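Local coordinates for tail spike protein gp49 (Pseudomonas phage LKA1, PDB 4RU4), which binds calcium and probably cleaves the O-specific polysaccharide of Pseudomonas as a lyase during virus entry, at residues Q212-L223 with T237-Y247; G267-N277 with Y289-D300. One frame throughout, in Å; residues are numbered along the deposited sequence. Where two conformers were deposited one is given.

Contact 1. Residues Q212-L223 with T237-Y247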
# COMPACT_ATOMS: atom_id res chain seq x y z
N GLN B 212 -10.34 17.68 -22.96
CA GLN B 212 -8.93 17.69 -23.33
C GLN B 212 -8.48 19.12 -23.63
O GLN B 212 -9.15 19.86 -24.37
CB GLN B 212 -8.68 16.78 -24.54
CG GLN B 212 -7.25 16.92 -25.13
CD GLN B 212 -6.87 15.82 -26.11
OE1 GLN B 212 -5.69 15.61 -26.37
NE2 GLN B 212 -7.87 15.11 -26.67
N ILE B 213 -7.39 19.53 -23.00
CA ILE B 213 -6.77 20.82 -23.30
C ILE B 213 -5.53 20.51 -24.13
O ILE B 213 -4.65 19.77 -23.67
CB ILE B 213 -6.37 21.52 -21.99
CG1 ILE B 213 -7.62 22.02 -21.29
CG2 ILE B 213 -5.37 22.69 -22.26
CD1 ILE B 213 -7.33 22.48 -19.90
N VAL B 214 -5.46 21.03 -25.36
CA VAL B 214 -4.20 20.93 -26.11
C VAL B 214 -3.57 22.30 -26.05
O VAL B 214 -3.90 23.18 -26.87
CB VAL B 214 -4.43 20.49 -27.55
CG1 VAL B 214 -3.08 20.36 -28.30
CG2 VAL B 214 -5.21 19.17 -27.57
N GLY B 215 -2.70 22.49 -25.05
CA GLY B 215 -2.24 23.81 -24.65
C GLY B 215 -1.25 24.51 -25.58
O GLY B 215 -1.27 25.73 -25.71
N GLY B 216 -0.37 23.74 -26.21
CA GLY B 216 0.64 24.32 -27.06
C GLY B 216 1.77 24.96 -26.27
O GLY B 216 2.02 24.63 -25.09
N THR B 217 2.43 25.93 -26.89
CA THR B 217 3.66 26.49 -26.37
C THR B 217 3.48 27.80 -25.64
O THR B 217 4.41 28.24 -24.97
CB THR B 217 4.65 26.77 -27.51
OG1 THR B 217 4.04 27.65 -28.46
CG2 THR B 217 5.06 25.44 -28.20
N VAL B 218 2.32 28.44 -25.75
CA VAL B 218 2.18 29.79 -25.15
C VAL B 218 1.78 29.87 -23.65
O VAL B 218 2.42 30.61 -22.88
CB VAL B 218 1.23 30.70 -25.98
CG1 VAL B 218 1.12 32.08 -25.32
CG2 VAL B 218 1.75 30.83 -27.43
N PRO B 219 0.70 29.18 -23.25
CA PRO B 219 0.21 29.29 -21.86
C PRO B 219 1.25 28.82 -20.87
O PRO B 219 1.91 27.85 -21.18
CB PRO B 219 -0.98 28.33 -21.83
CG PRO B 219 -1.42 28.21 -23.29
CD PRO B 219 -0.11 28.22 -24.03
N MET B 220 1.40 29.48 -19.72
CA MET B 220 2.26 28.93 -18.67
C MET B 220 1.65 27.69 -18.07
O MET B 220 2.36 26.74 -17.76
CB MET B 220 2.48 29.92 -17.53
CG MET B 220 3.14 31.19 -17.96
SD MET B 220 4.16 31.85 -16.64
CE MET B 220 2.98 32.04 -15.31
N ASN B 221 0.32 27.72 -17.87
CA ASN B 221 -0.37 26.61 -17.25
C ASN B 221 -1.45 26.08 -18.14
O ASN B 221 -2.10 26.86 -18.85
CB ASN B 221 -1.05 27.07 -15.97
CG ASN B 221 -0.10 27.78 -15.04
OD1 ASN B 221 0.93 27.23 -14.65
ND2 ASN B 221 -0.43 29.03 -14.70
N GLY B 222 -1.68 24.78 -18.09
CA GLY B 222 -2.84 24.21 -18.75
C GLY B 222 -4.06 24.58 -17.95
O GLY B 222 -4.98 25.23 -18.45
N LEU B 223 -4.08 24.16 -16.69
CA LEU B 223 -5.16 24.53 -15.77
C LEU B 223 -4.56 25.11 -14.50
O LEU B 223 -3.64 24.50 -13.92
CB LEU B 223 -6.00 23.30 -15.44
CG LEU B 223 -6.94 23.36 -14.24
CD1 LEU B 223 -8.02 24.42 -14.41
CD2 LEU B 223 -7.56 21.99 -14.07
N THR B 237 -7.53 15.26 -20.04
CA THR B 237 -6.29 15.06 -20.77
C THR B 237 -5.67 16.44 -21.00
O THR B 237 -6.34 17.33 -21.49
CB THR B 237 -6.55 14.34 -22.11
OG1 THR B 237 -7.13 13.06 -21.84
CG2 THR B 237 -5.22 14.11 -22.86
N VAL B 238 -4.42 16.64 -20.62
CA VAL B 238 -3.80 17.95 -20.83
C VAL B 238 -2.44 17.77 -21.48
O VAL B 238 -1.64 16.98 -21.00
CB VAL B 238 -3.62 18.70 -19.50
CG1 VAL B 238 -3.00 20.09 -19.75
CG2 VAL B 238 -4.98 18.83 -18.74
N THR B 239 -2.19 18.50 -22.56
CA THR B 239 -0.84 18.55 -23.10
C THR B 239 -0.43 20.00 -23.19
O THR B 239 -1.28 20.90 -23.30
CB THR B 239 -0.72 17.89 -24.50
OG1 THR B 239 -1.45 18.67 -25.47
CG2 THR B 239 -1.22 16.46 -24.45
N LEU B 240 0.87 20.24 -23.14
CA LEU B 240 1.38 21.60 -23.06
C LEU B 240 2.85 21.50 -23.38
O LEU B 240 3.42 20.40 -23.31
CB LEU B 240 1.19 22.16 -21.65
CG LEU B 240 1.56 23.62 -21.38
CD1 LEU B 240 0.57 24.54 -22.07
CD2 LEU B 240 1.64 23.92 -19.90
N ALA B 241 3.45 22.63 -23.74
CA ALA B 241 4.90 22.70 -23.90
C ALA B 241 5.33 23.99 -23.22
O ALA B 241 5.76 24.92 -23.88
CB ALA B 241 5.26 22.73 -25.37
N ASN B 242 5.18 24.02 -21.91
CA ASN B 242 5.49 25.20 -21.12
C ASN B 242 5.73 24.85 -19.64
O ASN B 242 6.42 23.86 -19.34
CB ASN B 242 4.39 26.27 -21.30
CG ASN B 242 4.93 27.70 -21.10
OD1 ASN B 242 5.20 28.14 -19.98
ND2 ASN B 242 5.06 28.44 -22.20
N ASN B 243 5.19 25.64 -18.72
CA ASN B 243 5.60 25.51 -17.31
C ASN B 243 4.89 24.46 -16.46
O ASN B 243 5.56 23.74 -15.73
CB ASN B 243 5.59 26.86 -16.59
CG ASN B 243 6.52 26.88 -15.37
OD1 ASN B 243 7.73 26.74 -15.50
ND2 ASN B 243 5.94 27.02 -14.19
N ALA B 244 3.56 24.37 -16.54
CA ALA B 244 2.82 23.42 -15.69
C ALA B 244 1.55 22.95 -16.36
O ALA B 244 0.72 23.77 -16.73
CB ALA B 244 2.47 24.04 -14.35
N GLY B 245 1.41 21.64 -16.51
CA GLY B 245 0.18 21.10 -17.05
C GLY B 245 -1.00 21.50 -16.18
O GLY B 245 -1.96 22.08 -16.66
N VAL B 246 -0.92 21.19 -14.88
CA VAL B 246 -1.96 21.54 -13.91
C VAL B 246 -1.25 22.15 -12.71
O VAL B 246 -0.30 21.57 -12.19
CB VAL B 246 -2.75 20.29 -13.45
CG1 VAL B 246 -3.81 20.65 -12.42
CG2 VAL B 246 -3.42 19.62 -14.65
N TYR B 247 -1.72 23.31 -12.28
CA TYR B 247 -1.12 23.99 -11.14
C TYR B 247 -2.20 24.30 -10.13
O TYR B 247 -3.08 25.10 -10.42
CB TYR B 247 -0.45 25.29 -11.61
CG TYR B 247 0.43 26.01 -10.60
CD1 TYR B 247 0.25 25.86 -9.23
CD2 TYR B 247 1.45 26.83 -11.03
CE1 TYR B 247 1.07 26.52 -8.31
CE2 TYR B 247 2.28 27.49 -10.13
CZ TYR B 247 2.07 27.33 -8.77
OH TYR B 247 2.90 28.00 -7.88
O HOH W 1 0.09 20.74 -26.45
O HOH W 2 3.40 28.11 -13.80

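Contact 2. Residues G267-N277 with Y289-D300. With EDO (1,2-ethanediol), chain U.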
# COMPACT_ATOMS: atom_id res chain seq x y z
N GLY B 267 11.74 24.49 -21.24
CA GLY B 267 13.08 24.69 -20.71
C GLY B 267 13.07 25.41 -19.39
O GLY B 267 14.13 25.78 -18.89
N GLY B 268 11.89 25.62 -18.81
CA GLY B 268 11.80 26.19 -17.48
C GLY B 268 11.65 25.09 -16.44
O GLY B 268 12.21 24.01 -16.59
N ASP B 269 10.85 25.34 -15.41
CA ASP B 269 10.65 24.36 -14.37
C ASP B 269 9.93 23.10 -14.85
O ASP B 269 10.13 22.05 -14.30
CB ASP B 269 9.90 24.98 -13.20
CG ASP B 269 10.73 25.99 -12.44
OD1 ASP B 269 11.98 25.98 -12.56
OD2 ASP B 269 10.13 26.79 -11.70
N ASP B 270 9.07 23.25 -15.86
CA ASP B 270 8.53 22.13 -16.63
C ASP B 270 7.94 20.99 -15.77
O ASP B 270 8.46 19.86 -15.76
CB ASP B 270 9.60 21.63 -17.62
CG ASP B 270 10.03 22.73 -18.61
OD1 ASP B 270 9.46 23.85 -18.57
OD2 ASP B 270 10.93 22.48 -19.45
N TYR B 271 6.86 21.33 -15.06
CA TYR B 271 6.09 20.41 -14.22
C TYR B 271 4.90 19.79 -14.95
O TYR B 271 4.32 20.40 -15.84
CB TYR B 271 5.49 21.15 -13.03
CG TYR B 271 6.45 21.95 -12.20
CD1 TYR B 271 7.43 21.31 -11.46
CD2 TYR B 271 6.35 23.34 -12.11
CE1 TYR B 271 8.32 22.03 -10.66
CE2 TYR B 271 7.24 24.07 -11.31
CZ TYR B 271 8.22 23.39 -10.58
OH TYR B 271 9.12 24.06 -9.78
N GLY B 272 4.51 18.60 -14.52
CA GLY B 272 3.29 17.98 -15.04
C GLY B 272 2.12 18.50 -14.20
O GLY B 272 1.34 19.32 -14.67
N ILE B 273 2.01 18.00 -12.97
CA ILE B 273 1.07 18.52 -11.97
C ILE B 273 1.88 19.08 -10.81
O ILE B 273 2.78 18.40 -10.29
CB ILE B 273 0.19 17.38 -11.39
CG1 ILE B 273 -0.52 16.63 -12.51
CG2 ILE B 273 -0.86 17.92 -10.40
CD1 ILE B 273 -1.03 15.18 -12.10
N ILE B 274 1.60 20.31 -10.41
CA ILE B 274 2.28 20.88 -9.26
C ILE B 274 1.29 21.39 -8.22
O ILE B 274 0.28 22.06 -8.54
CB ILE B 274 3.32 21.99 -9.64
CG1 ILE B 274 3.87 22.63 -8.36
CG2 ILE B 274 2.69 23.04 -10.58
CD1 ILE B 274 5.21 23.22 -8.48
N PHE B 275 1.58 21.04 -6.97
CA PHE B 275 0.80 21.50 -5.83
C PHE B 275 1.65 22.54 -5.12
O PHE B 275 2.64 22.18 -4.48
CB PHE B 275 0.47 20.35 -4.86
CG PHE B 275 -0.49 19.31 -5.43
CD1 PHE B 275 -0.04 18.28 -6.23
CD2 PHE B 275 -1.85 19.35 -5.13
CE1 PHE B 275 -0.92 17.32 -6.75
CE2 PHE B 275 -2.73 18.39 -5.64
CZ PHE B 275 -2.24 17.38 -6.47
N GLY B 276 1.30 23.82 -5.28
CA GLY B 276 2.06 24.90 -4.66
C GLY B 276 1.30 25.38 -3.44
O GLY B 276 0.12 25.76 -3.53
N ASN B 277 1.95 25.33 -2.28
CA ASN B 277 1.33 25.85 -1.06
C ASN B 277 -0.06 25.24 -0.79
O ASN B 277 -1.01 25.95 -0.48
CB ASN B 277 1.26 27.39 -1.14
CG ASN B 277 2.62 28.02 -1.51
OD1 ASN B 277 2.74 28.72 -2.52
ND2 ASN B 277 3.66 27.78 -0.66
N TYR B 289 3.58 12.76 -17.66
CA TYR B 289 4.93 13.04 -18.17
C TYR B 289 5.21 14.52 -18.05
O TYR B 289 4.34 15.33 -18.34
CB TYR B 289 5.10 12.65 -19.66
CG TYR B 289 6.42 13.16 -20.19
CD1 TYR B 289 7.61 12.46 -19.95
CD2 TYR B 289 6.49 14.38 -20.87
CE1 TYR B 289 8.82 12.95 -20.41
CE2 TYR B 289 7.69 14.88 -21.32
CZ TYR B 289 8.86 14.17 -21.08
OH TYR B 289 10.05 14.68 -21.55
N ALA B 290 6.42 14.89 -17.64
CA ALA B 290 6.91 16.26 -17.82
C ALA B 290 8.42 16.21 -17.99
O ALA B 290 9.05 15.30 -17.48
CB ALA B 290 6.53 17.15 -16.65
N ARG B 291 8.99 17.16 -18.73
CA ARG B 291 10.43 17.16 -18.98
C ARG B 291 11.18 17.07 -17.66
O ARG B 291 12.06 16.23 -17.53
CB ARG B 291 10.87 18.40 -19.78
CG ARG B 291 12.34 18.33 -20.20
CD ARG B 291 12.84 19.60 -20.92
NE ARG B 291 12.92 20.73 -19.99
CZ ARG B 291 13.98 21.04 -19.24
NH1 ARG B 291 15.10 20.30 -19.28
NH2 ARG B 291 13.92 22.09 -18.43
N ARG B 292 10.82 17.88 -16.67
CA ARG B 292 11.57 17.86 -15.40
C ARG B 292 10.91 17.04 -14.27
O ARG B 292 11.42 15.99 -13.88
CB ARG B 292 11.92 19.27 -14.93
CG ARG B 292 13.07 19.86 -15.79
CD ARG B 292 13.56 21.19 -15.28
NE ARG B 292 14.32 21.06 -14.03
CZ ARG B 292 13.83 21.34 -12.82
NH1 ARG B 292 12.55 21.75 -12.65
NH2 ARG B 292 14.65 21.20 -11.77
N HIS B 293 9.78 17.52 -13.75
CA HIS B 293 9.11 16.82 -12.66
C HIS B 293 7.69 16.48 -13.04
O HIS B 293 6.90 17.37 -13.23
CB HIS B 293 9.05 17.71 -11.43
CG HIS B 293 10.39 18.20 -10.98
ND1 HIS B 293 11.52 17.41 -11.01
CD2 HIS B 293 10.77 19.40 -10.49
CE1 HIS B 293 12.54 18.10 -10.53
NE2 HIS B 293 12.11 19.32 -10.22
N ALA B 294 7.38 15.20 -13.15
CA ALA B 294 6.02 14.80 -13.54
C ALA B 294 5.02 15.34 -12.53
O ALA B 294 3.99 15.91 -12.89
CB ALA B 294 5.92 13.26 -13.63
N ILE B 295 5.27 15.09 -11.25
CA ILE B 295 4.49 15.70 -10.19
C ILE B 295 5.49 16.41 -9.28
O ILE B 295 6.61 15.91 -9.06
CB ILE B 295 3.65 14.66 -9.41
CG1 ILE B 295 2.64 13.98 -10.36
CG2 ILE B 295 2.95 15.31 -8.21
CD1 ILE B 295 1.68 12.99 -9.63
N ALA B 296 5.10 17.58 -8.78
CA ALA B 296 5.96 18.35 -7.91
C ALA B 296 5.12 19.01 -6.84
O ALA B 296 3.90 19.07 -6.95
CB ALA B 296 6.70 19.41 -8.70
N THR B 297 5.78 19.49 -5.79
CA THR B 297 5.14 20.38 -4.85
C THR B 297 6.09 21.55 -4.62
O THR B 297 7.31 21.42 -4.80
CB THR B 297 4.81 19.65 -3.49
OG1 THR B 297 6.04 19.30 -2.82
CG2 THR B 297 3.99 18.38 -3.74
N GLY B 298 5.57 22.70 -4.21
CA GLY B 298 6.46 23.82 -3.94
C GLY B 298 5.58 24.99 -3.61
O GLY B 298 4.85 24.94 -2.62
N GLY B 299 5.62 26.02 -4.45
CA GLY B 299 4.77 27.18 -4.25
C GLY B 299 5.42 28.45 -4.79
O GLY B 299 6.37 28.40 -5.58
N ASP B 300 4.89 29.61 -4.37
CA ASP B 300 5.44 30.88 -4.85
C ASP B 300 5.75 31.73 -3.64
O ASP B 300 5.89 31.20 -2.54
CB ASP B 300 4.46 31.59 -5.78
CG ASP B 300 3.06 31.73 -5.19
OD1 ASP B 300 2.94 31.88 -3.95
OD2 ASP B 300 2.08 31.68 -5.97
C1 EDO U . 8.85 26.06 -5.21
O1 EDO U . 9.93 26.97 -4.99
C2 EDO U . 8.42 26.17 -6.67
O2 EDO U . 7.45 25.17 -6.97
O HOH W 3 11.57 22.74 -9.74
O HOH W 4 6.26 28.93 -1.17

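Contact 1. Residues Q212-L223 with T237-Y247
L240 pushes its isobutyl group into the bend of 212-223, where two successive coils of a right-handed parallel beta-helix of the pectin lyase-like type lie on each other. Strands 212-214 and 237-240 run 4.7 Å apart with their directions 6° off parallel, and a second ladder joins 221-223 to 244-246. Two extra residues in the turn of 212-223 shift the register between them.

The tight part is this inner curve. With CG anti to the backbone N (chi1 -175°), L240 spreads its branches between backbone carbonyls: CD1 lies 3.4 Å from G216 O and CD2 3.6 Å from M220 O. P219 adds apolar cover, its CB 4.1 Å from L240 CD1. The absence of side chains at G215 and G222 leaves room for L240 and for V238 beside them. N242 ties the turn shut: ND2 donates to T217 O at 2.9 Å, the carbonyl oxygen lying in the amide plane while the nitrogen sits above the plane of the carbonyl. OD1 of the same amide receives a weak bond from N243 N.

The outer side is looser. T217, V218 and M220 are exposed, and T217 CG2 merely brushes A241 CB at 3.9 Å. A water bridges G216 N and T239 OG1. On the partly exposed face of the strands Q212 and T237 pair side by side, and Q212 NE2 bonds A96 O.

At the far end of the turn N221 ND2 bonds S110 OG, and N221 OD1 sits at the edge of the Y247 ring, 3.7 Å from CD2, with amide and ring planes 88° apart. The same OD1 takes a bond, 2.8 Å long, from a water that in turn accepts from N243 ND2.

Contact 2. Residues G267-N277 with Y289-D300
A296 CB rests against the Y271 ring, 3.4 Å from CD1, and fills the corner between that ring and I274. I274 CD1 covers the centre of one ring face, 3.5 Å above its plane, and D269 O lies off toward the rim on the opposite face. Besides A296, 289-300 contributes H293 alongside: the two rings meet rim to rim with planes 29° apart, H293 CD2 coming 3.6 Å from Y271 CE1. H293 is itself stacked on H327 and gives ND1 to the H327 carbonyl.

I273, I295, F275 and T297 point to the other face of the strands. I273 CD1 meets I295 CG1 at 4.2 Å, and F275 continues the row toward F248 and M313. This is the interior stacking of a right-handed parallel beta-helix, in which equivalent positions of successive coils pile up; both segments turn a corner at matching points, 272-273 and 294-295, and backbone bonds follow them round it.

Ahead of the corner, in the loops that lead into it, the contact becomes charged. R291, bent at chi3 (69°), lays the edge of its guanidinium against D270, with NE 2.7 Å from OD2 in a salt bridge that uses the anti lone pair. Carboxylate and guanidinium planes stand 87° apart, and the syn lone pair of the same oxygen receives G267 N. R292 NH1 donates to D269 O at 2.9 Å, nearly in its guanidinium plane, and also to a water bound to Y271 OH.

Past the corner, at the other end, N277 OD1 accepts D300 N on a lone pair at 3.0 Å, while N277 ND2 bonds V306 O and D300 OD1 pairs with R250. A 1,2-ethanediol, probably from the crystallisation liquor, sits between G299 N and Y271 OH through weak bonds.

From the N terminus, 212-223 comes first, and contact 1 closes when the chain, having passed strand 232-234, lays 237-247 beside it. Strand 260-263 then leads to 267-277, which meets 289-300 after strand 281-284 to form contact 2. The two closures are in series, neither nesting nor crossing. They are joined because 267-277 also stacks on 237-247: N243 O lies 2.8 Å from Y271 N and V246 O 2.9 Å from I274 N, both probable hydrogen bonds. The segments come from four successive coils. The ladder after the corner (221-226, 247-249, 271-276, 296-298) runs through all of them, while in the other strand 260-263 links 237-240 to 287-290.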